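Local coordinates for protein SusD homolog (Bacteroides thetaiotaomicron VPI-5482, PDB 3FDH) that probably binds glycans at the outer membrane of a gut bacterium as a SusD/RagB-family lipoprotein, handing them to a partner transporter, at residues N77-I82 with D125-A130; T148-M151 with Q155-Y158; W194-Y199 with A234-A239; N215-Y220 with C347-D352; K270-N275 with A296-S301. All coordinates share one frame; numbering follows the deposited sequence. Where two conformers were deposited one is given.

Contact 1 (N77-I82 with D125-A130); sequences NSWNGI and DFFGDA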
# COMPACT_ATOMS: atom_id res chain seq x y z
N ASN A 77 0.85 -12.58 -12.58
CA ASN A 77 1.87 -11.61 -12.98
C ASN A 77 2.52 -10.92 -11.78
O ASN A 77 3.75 -10.79 -11.71
CB ASN A 77 1.30 -10.55 -13.90
CG ASN A 77 1.05 -11.06 -15.29
OD1 ASN A 77 1.59 -12.08 -15.71
ND2 ASN A 77 0.21 -10.33 -16.04
N SER A 78 1.68 -10.49 -10.84
CA SER A 78 2.16 -9.82 -9.64
C SER A 78 3.06 -10.73 -8.86
O SER A 78 4.11 -10.36 -8.38
CB SER A 78 1.02 -9.39 -8.75
OG SER A 78 0.28 -8.39 -9.40
N TRP A 79 2.57 -11.95 -8.70
CA TRP A 79 3.30 -13.05 -8.03
C TRP A 79 4.69 -13.26 -8.66
O TRP A 79 5.73 -13.24 -8.00
CB TRP A 79 2.45 -14.32 -8.14
CG TRP A 79 3.09 -15.61 -7.78
CD1 TRP A 79 3.74 -16.45 -8.63
CD2 TRP A 79 3.08 -16.27 -6.49
NE1 TRP A 79 4.16 -17.58 -7.96
CE2 TRP A 79 3.77 -17.49 -6.65
CE3 TRP A 79 2.55 -15.96 -5.24
CZ2 TRP A 79 3.96 -18.38 -5.58
CZ3 TRP A 79 2.75 -16.85 -4.18
CH2 TRP A 79 3.43 -18.03 -4.36
N ASN A 80 4.69 -13.50 -9.94
CA ASN A 80 5.96 -13.69 -10.66
C ASN A 80 6.88 -12.49 -10.51
O ASN A 80 8.09 -12.62 -10.33
CB ASN A 80 5.71 -13.97 -12.13
CG ASN A 80 5.14 -15.34 -12.36
OD1 ASN A 80 5.41 -16.28 -11.60
ND2 ASN A 80 4.35 -15.48 -13.42
N GLY A 81 6.29 -11.31 -10.52
CA GLY A 81 7.06 -10.06 -10.45
C GLY A 81 7.73 -9.83 -9.10
O GLY A 81 8.87 -9.39 -9.02
N ILE A 82 7.01 -10.18 -8.05
CA ILE A 82 7.51 -10.04 -6.69
C ILE A 82 8.69 -11.00 -6.48
O ILE A 82 9.73 -10.62 -5.97
CB ILE A 82 6.40 -10.25 -5.66
CG1 ILE A 82 5.41 -9.07 -5.73
CG2 ILE A 82 7.00 -10.38 -4.26
CD1 ILE A 82 4.01 -9.43 -5.15
N ASP A 125 2.35 -11.22 3.17
CA ASP A 125 1.08 -10.52 3.50
C ASP A 125 -0.08 -10.92 2.61
O ASP A 125 -1.25 -11.09 3.07
CB ASP A 125 1.27 -9.02 3.45
CG ASP A 125 2.10 -8.54 4.58
OD1 ASP A 125 2.25 -9.28 5.58
OD2 ASP A 125 2.63 -7.43 4.44
N PHE A 126 0.24 -11.13 1.33
CA PHE A 126 -0.81 -11.36 0.35
C PHE A 126 -1.11 -12.79 0.12
O PHE A 126 -2.26 -13.14 -0.07
CB PHE A 126 -0.56 -10.56 -0.94
CG PHE A 126 -0.85 -9.15 -0.73
CD1 PHE A 126 0.09 -8.32 -0.12
CD2 PHE A 126 -2.11 -8.66 -0.98
CE1 PHE A 126 -0.24 -7.06 0.18
CE2 PHE A 126 -2.42 -7.40 -0.71
CZ PHE A 126 -1.51 -6.59 -0.11
N PHE A 127 -0.10 -13.63 0.19
CA PHE A 127 -0.30 -15.03 -0.13
C PHE A 127 -0.25 -15.99 1.03
O PHE A 127 -0.72 -17.12 0.92
CB PHE A 127 0.67 -15.44 -1.25
CG PHE A 127 0.49 -14.62 -2.48
CD1 PHE A 127 -0.47 -14.95 -3.39
CD2 PHE A 127 1.29 -13.51 -2.70
CE1 PHE A 127 -0.65 -14.19 -4.51
CE2 PHE A 127 1.11 -12.74 -3.81
CZ PHE A 127 0.14 -13.06 -4.72
N GLY A 128 0.27 -15.53 2.15
CA GLY A 128 0.40 -16.34 3.35
C GLY A 128 1.65 -17.16 3.29
O GLY A 128 2.72 -16.66 2.93
N ASP A 129 1.49 -18.43 3.66
CA ASP A 129 2.56 -19.41 3.57
C ASP A 129 2.92 -19.52 2.10
O ASP A 129 2.03 -19.59 1.24
CB ASP A 129 2.14 -20.76 4.07
CG ASP A 129 1.95 -20.82 5.58
OD1 ASP A 129 1.87 -19.77 6.26
OD2 ASP A 129 1.87 -21.95 6.06
N ALA A 130 4.22 -19.62 1.83
CA ALA A 130 4.68 -19.55 0.45
C ALA A 130 6.18 -19.80 0.33
O ALA A 130 6.91 -19.68 1.32
CB ALA A 130 4.34 -18.10 -0.11

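Contact 2 (T148-M151 with Q155-Y158); sequences TPKM and QEIY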
# COMPACT_ATOMS: atom_id res chain seq x y z
N THR A 148 12.06 -27.94 -6.35
CA THR A 148 10.75 -27.32 -6.24
C THR A 148 10.76 -26.82 -4.80
O THR A 148 10.71 -27.62 -3.87
CB THR A 148 9.60 -28.29 -6.48
OG1 THR A 148 9.84 -29.49 -5.75
CG2 THR A 148 9.51 -28.63 -7.96
N PRO A 149 10.92 -25.51 -4.61
CA PRO A 149 11.02 -24.94 -3.27
C PRO A 149 9.87 -25.26 -2.36
O PRO A 149 8.71 -25.32 -2.79
CB PRO A 149 11.05 -23.44 -3.54
CG PRO A 149 11.66 -23.31 -4.85
CD PRO A 149 11.23 -24.52 -5.64
N LYS A 150 10.22 -25.47 -1.11
CA LYS A 150 9.23 -25.75 -0.10
C LYS A 150 8.53 -24.47 0.22
O LYS A 150 9.04 -23.37 -0.00
CB LYS A 150 9.82 -26.30 1.21
CG LYS A 150 10.60 -25.29 2.04
CD LYS A 150 11.13 -25.93 3.32
CE LYS A 150 11.72 -24.92 4.31
NZ LYS A 150 10.68 -24.02 4.95
N MSE A 151 7.33 -24.62 0.74
CA MSE A 151 6.62 -23.49 1.25
C MSE A 151 7.10 -23.22 2.68
O MSE A 151 7.30 -24.11 3.49
CB MSE A 151 5.12 -23.69 1.15
CG MSE A 151 4.55 -23.55 -0.31
SE MSE A 151 2.78 -24.09 -0.15
CE MSE A 151 2.08 -22.38 0.47
N GLN A 155 5.18 -17.16 9.22
CA GLN A 155 6.00 -16.77 10.37
C GLN A 155 7.48 -16.86 10.00
O GLN A 155 8.27 -15.98 10.32
CB GLN A 155 5.67 -17.59 11.61
CG GLN A 155 6.44 -17.15 12.85
CD GLN A 155 6.16 -18.06 14.06
OE1 GLN A 155 5.60 -19.16 13.92
NE2 GLN A 155 6.55 -17.61 15.24
N GLU A 156 7.85 -17.92 9.29
CA GLU A 156 9.22 -18.10 8.84
C GLU A 156 9.63 -16.99 7.89
O GLU A 156 10.76 -16.54 7.91
CB GLU A 156 9.42 -19.45 8.16
CG GLU A 156 9.47 -20.56 9.16
CD GLU A 156 9.40 -21.94 8.57
OE1 GLU A 156 8.92 -22.11 7.43
OE2 GLU A 156 9.79 -22.87 9.29
N ILE A 157 8.69 -16.53 7.09
CA ILE A 157 8.99 -15.48 6.11
C ILE A 157 9.26 -14.20 6.89
O ILE A 157 10.22 -13.47 6.62
CB ILE A 157 7.87 -15.30 5.04
CG1 ILE A 157 7.70 -16.57 4.19
CG2 ILE A 157 8.22 -14.05 4.12
CD1 ILE A 157 6.50 -16.54 3.23
N TYR A 158 8.43 -13.94 7.89
CA TYR A 158 8.60 -12.73 8.72
C TYR A 158 9.93 -12.72 9.48
O TYR A 158 10.57 -11.67 9.64
CB TYR A 158 7.40 -12.40 9.62
CG TYR A 158 6.52 -11.35 8.93
CD1 TYR A 158 5.52 -11.70 8.06
CD2 TYR A 158 6.78 -10.02 9.09
CE1 TYR A 158 4.77 -10.75 7.41
CE2 TYR A 158 6.06 -9.06 8.42
CZ TYR A 158 5.04 -9.43 7.59
OH TYR A 158 4.31 -8.46 6.96
O HOH W 1 8.31 -24.53 6.38

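Contact 3 (W194-Y199 with A234-A239); sequences WLKFAY and ADDQAA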
# COMPACT_ATOMS: atom_id res chain seq x y z
N TRP A 194 17.74 5.76 3.91
CA TRP A 194 17.42 4.34 3.82
C TRP A 194 17.30 3.74 5.21
O TRP A 194 16.45 2.89 5.48
CB TRP A 194 18.44 3.54 3.01
CG TRP A 194 18.22 3.60 1.52
CD1 TRP A 194 18.72 4.53 0.66
CD2 TRP A 194 17.46 2.69 0.74
NE1 TRP A 194 18.30 4.26 -0.63
CE2 TRP A 194 17.55 3.12 -0.61
CE3 TRP A 194 16.75 1.51 1.02
CZ2 TRP A 194 16.94 2.45 -1.64
CZ3 TRP A 194 16.14 0.85 -0.01
CH2 TRP A 194 16.23 1.32 -1.33
N LEU A 195 18.14 4.21 6.11
CA LEU A 195 18.18 3.68 7.47
C LEU A 195 16.84 4.02 8.13
O LEU A 195 16.22 3.20 8.81
CB LEU A 195 19.40 4.26 8.22
CG LEU A 195 19.78 3.63 9.56
CD1 LEU A 195 20.18 2.17 9.38
CD2 LEU A 195 20.96 4.43 10.09
N LYS A 196 16.38 5.24 7.89
CA LYS A 196 15.06 5.68 8.42
C LYS A 196 13.93 4.82 7.87
O LYS A 196 12.99 4.46 8.57
CB LYS A 196 14.79 7.14 8.11
CG LYS A 196 15.60 8.08 8.91
CD LYS A 196 15.26 9.50 8.56
CE LYS A 196 15.99 10.46 9.45
NZ LYS A 196 15.84 11.84 8.92
N PHE A 197 14.05 4.52 6.58
CA PHE A 197 13.08 3.68 5.86
C PHE A 197 13.11 2.28 6.49
O PHE A 197 12.06 1.69 6.80
CB PHE A 197 13.42 3.67 4.35
CG PHE A 197 12.53 2.81 3.48
CD1 PHE A 197 11.19 2.56 3.80
CD2 PHE A 197 13.02 2.34 2.26
CE1 PHE A 197 10.38 1.75 2.96
CE2 PHE A 197 12.23 1.56 1.42
CZ PHE A 197 10.90 1.31 1.75
N ALA A 198 14.30 1.75 6.74
CA ALA A 198 14.39 0.39 7.36
C ALA A 198 13.67 0.35 8.73
O ALA A 198 12.97 -0.59 9.05
CB ALA A 198 15.86 -0.05 7.52
N TYR A 199 13.86 1.38 9.53
CA TYR A 199 13.20 1.46 10.85
C TYR A 199 11.72 1.63 10.71
O TYR A 199 10.95 1.16 11.53
CB TYR A 199 13.77 2.58 11.74
CG TYR A 199 15.01 2.14 12.45
CD1 TYR A 199 14.94 1.18 13.47
CD2 TYR A 199 16.24 2.65 12.11
CE1 TYR A 199 16.07 0.75 14.11
CE2 TYR A 199 17.40 2.23 12.78
CZ TYR A 199 17.30 1.28 13.76
OH TYR A 199 18.44 0.87 14.40
N ALA A 234 7.58 14.31 5.64
CA ALA A 234 7.24 13.72 4.34
C ALA A 234 8.48 13.74 3.45
O ALA A 234 8.65 12.93 2.54
CB ALA A 234 6.08 14.44 3.69
N ASP A 235 9.38 14.65 3.73
CA ASP A 235 10.57 14.73 2.90
C ASP A 235 11.45 13.53 3.06
O ASP A 235 12.28 13.23 2.21
CB ASP A 235 11.34 16.01 3.17
CG ASP A 235 10.60 17.21 2.67
OD1 ASP A 235 9.77 17.03 1.74
OD2 ASP A 235 10.85 18.33 3.19
N ASP A 236 11.23 12.78 4.12
CA ASP A 236 12.07 11.64 4.39
C ASP A 236 11.43 10.39 3.86
O ASP A 236 12.06 9.31 3.83
CB ASP A 236 12.26 11.42 5.91
CG ASP A 236 13.33 12.27 6.52
OD1 ASP A 236 14.08 12.94 5.78
OD2 ASP A 236 13.43 12.27 7.76
N GLN A 237 10.16 10.51 3.50
CA GLN A 237 9.38 9.29 3.20
C GLN A 237 9.91 8.59 1.97
O GLN A 237 10.59 9.16 1.15
CB GLN A 237 7.88 9.58 3.10
CG GLN A 237 7.46 10.21 1.78
CD GLN A 237 6.09 10.81 1.81
OE1 GLN A 237 5.29 10.51 2.70
NE2 GLN A 237 5.83 11.72 0.85
N ALA A 238 9.62 7.29 1.91
CA ALA A 238 10.09 6.42 0.82
C ALA A 238 9.18 6.53 -0.39
O ALA A 238 8.17 5.85 -0.49
CB ALA A 238 10.20 5.03 1.28
N ALA A 239 9.58 7.45 -1.26
CA ALA A 239 8.82 7.79 -2.44
C ALA A 239 9.62 7.55 -3.69
O ALA A 239 10.73 8.00 -3.83
CB ALA A 239 8.39 9.25 -2.38

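Contact 4 (N215-Y220 with C347-D352); sequences NKSADY and CRLNRD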
# COMPACT_ATOMS: atom_id res chain seq x y z
N ASN A 215 3.93 -10.30 24.03
CA ASN A 215 4.10 -9.10 24.84
C ASN A 215 3.80 -7.88 24.01
O ASN A 215 4.68 -7.26 23.42
CB ASN A 215 5.50 -9.04 25.43
CG ASN A 215 5.66 -7.95 26.47
OD1 ASN A 215 4.86 -6.99 26.53
ND2 ASN A 215 6.70 -8.09 27.30
N LYS A 216 2.53 -7.53 23.98
CA LYS A 216 2.07 -6.47 23.10
C LYS A 216 2.59 -5.12 23.51
O LYS A 216 2.93 -4.30 22.65
CB LYS A 216 0.55 -6.44 23.03
CG LYS A 216 -0.02 -7.60 22.26
CD LYS A 216 -1.53 -7.46 22.11
CE LYS A 216 -2.14 -8.63 21.35
NZ LYS A 216 -3.56 -8.36 21.03
N SER A 217 2.67 -4.90 24.81
CA SER A 217 3.15 -3.60 25.30
C SER A 217 4.59 -3.37 24.85
O SER A 217 4.92 -2.28 24.37
CB SER A 217 2.99 -3.45 26.81
OG SER A 217 1.61 -3.54 27.16
N ALA A 218 5.40 -4.41 24.94
CA ALA A 218 6.81 -4.32 24.51
C ALA A 218 6.83 -4.02 23.02
O ALA A 218 7.60 -3.17 22.53
CB ALA A 218 7.58 -5.61 24.84
N ASP A 219 5.91 -4.66 22.29
CA ASP A 219 5.82 -4.46 20.83
C ASP A 219 5.40 -3.03 20.49
O ASP A 219 5.94 -2.42 19.56
CB ASP A 219 4.95 -5.49 20.13
CG ASP A 219 5.67 -6.81 19.97
OD1 ASP A 219 6.90 -6.83 20.26
OD2 ASP A 219 5.00 -7.80 19.57
N TYR A 220 4.44 -2.51 21.23
CA TYR A 220 4.01 -1.12 20.97
C TYR A 220 5.16 -0.15 21.24
O TYR A 220 5.35 0.87 20.52
CB TYR A 220 2.78 -0.67 21.80
CG TYR A 220 1.57 -1.55 21.61
CD1 TYR A 220 1.16 -1.95 20.35
CD2 TYR A 220 0.81 -1.96 22.71
CE1 TYR A 220 0.04 -2.78 20.18
CE2 TYR A 220 -0.31 -2.76 22.54
CZ TYR A 220 -0.70 -3.18 21.28
OH TYR A 220 -1.82 -3.98 21.12
N CYS A 347 -2.34 4.67 21.26
CA CYS A 347 -3.71 4.29 21.61
C CYS A 347 -3.71 2.95 22.31
O CYS A 347 -4.26 2.78 23.38
CB CYS A 347 -4.58 4.16 20.35
SG CYS A 347 -5.08 5.76 19.63
N ARG A 348 -3.11 1.98 21.68
CA ARG A 348 -3.11 0.64 22.25
C ARG A 348 -2.36 0.57 23.59
O ARG A 348 -2.58 -0.36 24.39
CB ARG A 348 -2.59 -0.38 21.27
CG ARG A 348 -3.51 -0.54 20.08
CD ARG A 348 -3.05 -1.63 19.19
NE ARG A 348 -3.81 -1.68 17.94
CZ ARG A 348 -4.97 -2.29 17.76
NH1 ARG A 348 -5.60 -2.94 18.71
NH2 ARG A 348 -5.54 -2.22 16.58
N LEU A 349 -1.49 1.55 23.84
CA LEU A 349 -0.74 1.66 25.11
C LEU A 349 -1.55 2.47 26.11
O LEU A 349 -1.11 2.74 27.23
CB LEU A 349 0.66 2.29 24.93
CG LEU A 349 1.73 1.33 24.40
CD1 LEU A 349 2.91 2.09 23.81
CD2 LEU A 349 2.13 0.34 25.50
N ASN A 350 -2.76 2.82 25.72
CA ASN A 350 -3.54 3.68 26.59
C ASN A 350 -2.89 5.02 26.90
O ASN A 350 -3.01 5.56 28.02
CB ASN A 350 -3.87 2.97 27.91
CG ASN A 350 -5.33 2.67 28.02
OD1 ASN A 350 -6.04 2.69 27.01
ND2 ASN A 350 -5.81 2.44 29.24
N ARG A 351 -2.14 5.53 25.92
CA ARG A 351 -1.52 6.86 26.05
C ARG A 351 -2.08 7.83 25.04
O ARG A 351 -2.68 7.46 24.06
CB ARG A 351 -0.00 6.80 25.88
CG ARG A 351 0.70 5.88 26.85
CD ARG A 351 2.21 5.88 26.60
NE ARG A 351 2.82 4.66 27.12
CZ ARG A 351 4.06 4.29 26.83
NH1 ARG A 351 4.79 5.03 26.03
NH2 ARG A 351 4.56 3.16 27.32
N ASP A 352 -1.86 9.11 25.32
CA ASP A 352 -2.36 10.20 24.46
C ASP A 352 -1.70 10.15 23.10
O ASP A 352 -0.48 10.19 22.98
CB ASP A 352 -2.09 11.56 25.10
CG ASP A 352 -2.66 12.72 24.29
OD1 ASP A 352 -3.63 12.55 23.57
OD2 ASP A 352 -2.14 13.84 24.42

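Contact 5 (K270-N275 with A296-S301); sequences KLLAYN and AANDPS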
# COMPACT_ATOMS: atom_id res chain seq x y z
N LYS A 270 -18.45 8.09 4.16
CA LYS A 270 -17.53 8.40 5.28
C LYS A 270 -17.07 9.84 5.19
O LYS A 270 -17.14 10.63 6.14
CB LYS A 270 -16.31 7.49 5.26
CG LYS A 270 -16.59 6.01 5.54
CD LYS A 270 -15.34 5.17 5.45
CE LYS A 270 -15.59 3.66 5.77
NZ LYS A 270 -16.44 2.92 4.79
N LEU A 271 -16.56 10.19 4.02
CA LEU A 271 -16.06 11.56 3.82
C LEU A 271 -17.12 12.62 4.14
O LEU A 271 -16.84 13.69 4.74
CB LEU A 271 -15.52 11.75 2.37
CG LEU A 271 -14.33 10.88 1.97
CD1 LEU A 271 -14.02 10.94 0.42
CD2 LEU A 271 -13.10 11.29 2.81
N LEU A 272 -18.35 12.33 3.73
CA LEU A 272 -19.47 13.25 3.92
C LEU A 272 -19.84 13.32 5.37
O LEU A 272 -20.19 14.37 5.88
CB LEU A 272 -20.72 12.81 3.09
CG LEU A 272 -20.67 13.01 1.56
CD1 LEU A 272 -21.79 12.19 0.87
CD2 LEU A 272 -20.74 14.51 1.25
N ALA A 273 -19.73 12.20 6.05
CA ALA A 273 -20.13 12.13 7.45
C ALA A 273 -19.20 13.02 8.28
O ALA A 273 -19.60 13.62 9.24
CB ALA A 273 -20.12 10.72 7.96
N TYR A 274 -17.95 13.04 7.87
CA TYR A 274 -16.92 13.83 8.56
C TYR A 274 -16.79 15.24 8.05
O TYR A 274 -16.17 16.09 8.67
CB TYR A 274 -15.55 13.16 8.34
CG TYR A 274 -15.26 12.04 9.29
CD1 TYR A 274 -15.70 10.75 9.05
CD2 TYR A 274 -14.53 12.27 10.43
CE1 TYR A 274 -15.44 9.75 9.92
CE2 TYR A 274 -14.26 11.27 11.32
CZ TYR A 274 -14.71 10.01 11.06
OH TYR A 274 -14.48 9.00 11.94
N ASN A 275 -17.38 15.47 6.90
CA ASN A 275 -17.17 16.70 6.18
C ASN A 275 -15.67 16.83 5.95
O ASN A 275 -15.08 17.87 6.08
CB ASN A 275 -17.71 17.90 6.90
CG ASN A 275 -17.73 19.14 6.03
OD1 ASN A 275 -17.79 19.05 4.81
ND2 ASN A 275 -17.69 20.31 6.67
N ALA A 296 -19.00 17.61 -5.29
CA ALA A 296 -19.07 17.04 -3.94
C ALA A 296 -19.54 15.60 -4.05
O ALA A 296 -20.21 15.22 -4.99
CB ALA A 296 -20.01 17.84 -3.03
N ALA A 297 -19.11 14.82 -3.07
CA ALA A 297 -19.43 13.40 -2.98
C ALA A 297 -20.94 13.13 -2.99
O ALA A 297 -21.36 12.06 -3.40
CB ALA A 297 -18.76 12.75 -1.75
N ASN A 298 -21.73 14.13 -2.60
CA ASN A 298 -23.20 13.96 -2.54
C ASN A 298 -23.96 14.64 -3.67
O ASN A 298 -25.18 14.71 -3.67
CB ASN A 298 -23.74 14.41 -1.19
CG ASN A 298 -23.53 15.87 -0.93
OD1 ASN A 298 -22.67 16.50 -1.54
ND2 ASN A 298 -24.25 16.40 0.04
N ASP A 299 -23.22 15.09 -4.64
CA ASP A 299 -23.80 15.67 -5.84
C ASP A 299 -24.23 14.50 -6.74
O ASP A 299 -23.41 13.65 -7.12
CB ASP A 299 -22.75 16.54 -6.54
CG ASP A 299 -23.29 17.26 -7.74
OD1 ASP A 299 -24.11 16.72 -8.52
OD2 ASP A 299 -22.81 18.38 -7.95
N PRO A 300 -25.52 14.44 -7.11
CA PRO A 300 -25.91 13.27 -7.90
C PRO A 300 -25.23 13.20 -9.25
O PRO A 300 -25.18 12.14 -9.85
CB PRO A 300 -27.43 13.45 -8.07
CG PRO A 300 -27.71 14.84 -7.73
CD PRO A 300 -26.68 15.23 -6.70
N SER A 301 -24.68 14.31 -9.72
CA SER A 301 -23.99 14.29 -11.03
C SER A 301 -22.68 13.53 -10.99
O SER A 301 -22.09 13.25 -12.04
CB SER A 301 -23.77 15.69 -11.58
OG SER A 301 -22.89 16.46 -10.81

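Contact 1 (N77-I82 with D125-A130)
Between residues 77-82 and 125-130 the backbones come nearest at Trp79 and Phe127, whose CA atoms are 8.9 Å apart, and the gap between the backbones is filled by aromatic rings. The indole presents the edge of its six-membered ring to one face of the Phe127 ring, a T-shaped (edge-to-face) pair with centroids 4.8 Å apart and planes at 79°. Trp79 CE3 stands 3.5 Å above the phenyl plane and over its centre, while Trp79 CZ3 comes to 3.6 Å from Phe127 CG, so one C-H edge faces the pi cloud. The conformation of Trp79 makes this possible: with CG anti to the backbone N (chi1 168°), the indole is carried out along the flank of its helix until its benzo edge meets Phe127. Further along the same ring, Trp79 CH2 lies 4.3 Å from Ala130 CB, a light apolar contact that a methyl is enough to make. Tryptophan suits the place because its benzo edge packs in the core while NE1 hydrogen-bonds the carboxylate of Asp470. Replacing Phe127 by an alanine would probably open a gap beside the benzo edge of the indole and leave CE3 and CZ3 without an aromatic face to rest on. Just beyond Phe127 the helix gives way at Gly128, the first residue to leave helical geometry, with a positive phi that glycine adopts easily. The contact is a buried aromatic junction between two helices of the largely helical SusD fold, whose family belongs to the TPR clan.

Contact 2 (T148-M151 with Q155-Y158)
Glu156 OE1 is gripped by a water that donates to it at 2.7 Å and by the ammonium of Lys150, which faces it in a long salt bridge with NZ and OE1 3.6 Å apart. The same water accepts from Lys150 NZ at 2.8 Å and gives its other hydrogen to the backbone Met151 O at 3.1 Å. It therefore links the two charged groups to each other and to the main chain at Met151. The lysine chain is extended through its middle and bends at its last torsion (chi4 69°), which brings NZ within reach of the carboxylate. Glu156 reaches out from helix 154-171 with its chain extended beyond CG, and the two side chains meet at about a right angle. Lysine and glutamate suit this solvent-facing place: lysine's four methylenes and glutamate's two carry their charges across the gap between loop and helix. The ammonium also pairs with Asp152, its strongest polar partner, so Lys150 serves two acidic residues. With the direct Lys150-Glu156 approach so long and water completing it, the contact is probably a modest surface tie, its attraction weakened by solvent and by competition from Asp152.

Contact 3 (W194-Y199 with A234-A239)
Lys196 and Phe197, neighbours on helix 191-208, hold that helix against the 3-10 turn 234-236 and the strand 238-240 that pairs antiparallel with 330-331, a packing of helix against strand within the mainly helical SusD fold. From CB, which points toward the 234-239 segment, the Lys196 chain runs extended to its tip. Its CD passes 3.4 Å from Asp236 OD2, and CE follows at 3.6 Å from that same oxygen. NZ then closes in to 2.7 Å from Asp236 OD2, a salt bridge with a hydrogen bond in it. The ammonium arrives from above the carboxylate plane, 42° out of it, while CD and CE cross the acid at a slant. Asp236 OD2 is also hydrogen-bonded to Thr232 OG1, so this buried carboxylate has both a charged and a neutral partner, which is likely to favour its ionised form. A lysine fits here because its long chain can leave the helix and still deliver its charge to an acid at the end of the 3-10 turn. One residue on, Phe197 meets the strand through an apolar contact. With CG anti to the backbone N (chi1 178°), the phenyl lies beside the start of strand 238-240, where the backbones approach to 6.5 Å between Phe197 CA and Ala238 CA. With the backbones this near, alanine's single methyl suffices to reach the ring: Ala238 CB forms a CH-pi contact 3.6 Å from the centroid of the Phe197 ring, 9° off its normal.

Contact 4 (N215-Y220 with C347-D352)
Tyr220 packs against both Arg348 and Leu349, touching the first through its ring and the second through CB and the CD2 side of the ring. All three side chains carry CG anti to the carbonyl carbon and beside the backbone N. For Tyr220 (chi1 -57°) this lays the ring against the end of helix 335-348. Arg348 CB lies over one face of the phenol, a CH-pi contact 3.6 Å from the ring centroid and 22° off its normal, and the opposite face is met by Lys216 O. The arginine stays extended from CG to NE, which brings Arg348 CD to 3.3 Å from Tyr220 OH and carries the guanidinium past the ring, its plane tilted 21° from it. The aliphatic stem thus does the packing, while the charged end is paired with Glu344 and Glu446. Leu349 and Tyr220 lie side by side, pointing opposite ways, with Leu349 CD1 3.4 Å from Tyr220 CB; Leu349 CD2 is 4.1 Å from Ser217 CB. Leucine supplies two methyls for this shallow apolar seam. Both helix ends are finished locally: Asn215 caps helix 216-228 through OD1, accepting from Ala218 N at 3.1 Å, and Asn350, with positive phi, closes helix 335-348 in a Schellman motif. The contact thus joins the start of helix 216-228 to the close of helix 335-348, with helix 412-423 packed against Cys347 and Arg348.

Contact 5 (K270-N275 with A296-S301)
A type I beta turn, Ala296 to Asp299, rests on the last turns of helix 265-274 through Leu272, a small apolar patch at the protein surface. Leu272 CG meets Ala297 CB at 3.8 Å, where the CA atoms of the two residues come within 6.9 Å. The leucine's branch spreads over the next residue: Leu272 CD1 lies 3.6 Å from Asn298 CB, and Leu272 CD2 rests 3.8 Å from Asn298 CG. With CG between its own backbone N and carbonyl carbon (chi1 64°), Asn298 offers CB and the flank of its amide carbon to these methyls. Alanine suits the turn's second position because its single methyl meets the leucine without pushing the backbones apart. An alanine in place of Leu272 would probably leave a gap beside Ala297 CB and Asn298 CB, with the leucine's share of the packing lost. Asp299, the turn's last residue, also starts an Asx turn, its OD1 accepting from Ser301 N at 2.8 Å and from Ser301 OG at 2.6 Å, both reaching it from the same face of the carboxylate. Backbone bonds, including one between Ala297 and Ala279, and the Asp299 carboxylate therefore shape the loop, whereas between these two segments the contact is nondirectional van der Waals packing.

Overall arrangement
Contacts 1 and 2 are neighbours, their centres 12 Å apart: Asp125 OD1 lies 2.6 Å from Tyr158 OH, a probable hydrogen bond, and Ala130 O packs on Ile157 CD1. Helix 154-171, which carries contact 2, is followed in the chain by helix 191-208 of contact 3, yet those contacts' centres are 28 Å apart. Contacts 3 and 4 alternate along the sequence, since helix 216-228 falls between the two segments of contact 3; their centres lie 23 Å apart. Contact 5 falls in sequence between the segments of contact 4 and lies across the chain's centre from contacts 1 and 2, 36 and 45 Å from them between centres.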